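Local coordinates for biotin protein ligase-like protein of unknown function (Silicibacter sp., PDB 3BFM) that is of unknown function but resembles biotin protein ligases and belongs to the biotin/lipoate A/B protein ligase family, at residues Q21-L26 with V48-L53. Numbering follows the deposited sequence. Where two conformers were deposited one is given.
With CA (calcium ion), chain B.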
# COMPACT_ATOMS: atom_id res chain seq x y z
N GLN A 21 -7.87 15.09 18.94
CA GLN A 21 -7.24 13.88 18.41
C GLN A 21 -5.70 13.96 18.47
O GLN A 21 -5.08 15.01 18.18
CB GLN A 21 -7.66 13.67 16.96
CG GLN A 21 -9.18 13.65 16.67
CD GLN A 21 -9.56 13.58 15.17
OE1 GLN A 21 -8.90 14.14 14.28
NE2 GLN A 21 -10.67 12.89 14.89
N ASP A 22 -5.05 12.84 18.82
CA ASP A 22 -3.61 12.69 18.64
C ASP A 22 -3.37 11.45 17.78
O ASP A 22 -4.19 10.53 17.80
CB ASP A 22 -2.85 12.56 19.97
CG ASP A 22 -3.06 13.74 20.91
OD1 ASP A 22 -3.16 14.90 20.45
OD2 ASP A 22 -3.14 13.49 22.12
N PRO A 23 -2.30 11.45 16.98
CA PRO A 23 -2.11 10.37 15.99
C PRO A 23 -2.16 8.92 16.48
O PRO A 23 -2.91 8.11 15.91
CB PRO A 23 -0.76 10.73 15.37
CG PRO A 23 -0.70 12.20 15.44
CD PRO A 23 -1.27 12.49 16.82
N PHE A 24 -1.42 8.58 17.54
CA PHE A 24 -1.32 7.18 17.96
C PHE A 24 -2.71 6.75 18.46
O PHE A 24 -3.22 5.72 18.00
CB PHE A 24 -0.25 7.03 19.03
CG PHE A 24 -0.04 5.60 19.50
CD1 PHE A 24 0.50 4.66 18.63
CD2 PHE A 24 -0.37 5.21 20.78
CE1 PHE A 24 0.76 3.37 19.03
CE2 PHE A 24 -0.15 3.89 21.19
CZ PHE A 24 0.38 2.98 20.31
N ASP A 25 -3.31 7.53 19.35
CA ASP A 25 -4.67 7.24 19.84
C ASP A 25 -5.69 7.14 18.72
O ASP A 25 -6.45 6.16 18.66
CB ASP A 25 -5.12 8.32 20.82
CG ASP A 25 -6.49 8.01 21.43
OD1 ASP A 25 -6.52 7.31 22.45
OD2 ASP A 25 -7.53 8.48 20.88
N LEU A 26 -5.69 8.13 17.83
CA LEU A 26 -6.64 8.17 16.72
C LEU A 26 -6.47 6.99 15.76
O LEU A 26 -7.44 6.38 15.31
CB LEU A 26 -6.52 9.49 15.94
CG LEU A 26 -7.56 9.67 14.81
CD1 LEU A 26 -8.97 9.52 15.40
CD2 LEU A 26 -7.35 10.98 14.05
N VAL A 48 7.19 19.55 17.85
CA VAL A 48 7.03 18.10 17.93
C VAL A 48 6.45 17.56 16.64
O VAL A 48 5.71 18.25 15.92
CB VAL A 48 6.14 17.68 19.13
CG1 VAL A 48 4.81 18.41 19.07
CG2 VAL A 48 5.92 16.13 19.19
N LEU A 49 6.86 16.34 16.32
CA LEU A 49 6.27 15.57 15.21
C LEU A 49 5.64 14.30 15.77
O LEU A 49 6.29 13.55 16.47
CB LEU A 49 7.32 15.21 14.14
CG LEU A 49 6.94 14.24 13.00
CD1 LEU A 49 5.80 14.83 12.14
CD2 LEU A 49 8.13 13.90 12.11
N ARG A 50 4.37 14.05 15.45
CA ARG A 50 3.75 12.78 15.83
C ARG A 50 3.16 12.16 14.60
O ARG A 50 2.67 12.89 13.73
CB ARG A 50 2.70 12.94 16.94
CG ARG A 50 3.33 13.35 18.26
CD ARG A 50 2.26 13.69 19.29
NE ARG A 50 1.82 15.05 19.08
CZ ARG A 50 0.76 15.60 19.66
NH1 ARG A 50 -0.01 14.91 20.50
NH2 ARG A 50 0.47 16.86 19.40
N ALA A 51 3.23 10.84 14.52
CA ALA A 51 2.62 10.13 13.44
C ALA A 51 2.35 8.72 13.83
O ALA A 51 2.91 8.20 14.82
CB ALA A 51 3.49 10.24 12.16
N ALA A 52 1.44 8.08 13.13
CA ALA A 52 1.09 6.67 13.47
C ALA A 52 0.64 5.99 12.19
O ALA A 52 -0.06 6.59 11.40
CB ALA A 52 0.02 6.57 14.60
N LEU A 53 1.07 4.74 12.05
CA LEU A 53 0.75 3.86 10.90
C LEU A 53 -0.13 2.71 11.34
O LEU A 53 0.19 2.02 12.34
CB LEU A 53 2.00 3.19 10.36
CG LEU A 53 3.29 3.98 10.24
CD1 LEU A 53 4.34 3.01 9.73
CD2 LEU A 53 3.09 5.15 9.29
CA CA B . -3.71 16.70 19.03
O HOH W 1 -2.32 18.04 20.41
O HOH W 2 -5.37 17.98 17.94
O HOH W 3 -5.33 17.03 20.84
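At a calcium site, the first turn of helix 23-32 packs on strand 48-55, with D22 and R50 meeting beside the ion and P23 packing against the strand. Calcium is bound by Q21 O and, at 2.4 Å, by D22 OD1; E43 of the adjacent strand 39-44 and three waters are further ligands. R50 NH1 comes obliquely to within 3.2 Å of D22 OD1 and forms a long salt bridge to D22 OD2 at 3.8 Å; the two planes are 48° apart, too skewed for a flat two-pronged pairing. A bend at chi3 (-82°) turns the guanidinium toward the site, where R50 NH2 donates in plane to calcium-bound water 1 at 3.2 Å. With an alanine here instead of the arginine, D22 is likely to lose this charged neighbour, and water 1 the NH2 donor that helps hold it. On the backbone side of the arginine, P23 CG sits 3.8 Å from R50 CB, and P23 CB lies 3.9 Å from A51 CA. A52 CB is 3.7 Å from F24 CA, while the F24 ring goes on to V124 and A110. This packing of proline and alanine joins calcium-bearing helix start to mixed sheet, consistent with a biotin/lipoate ligase-like domain.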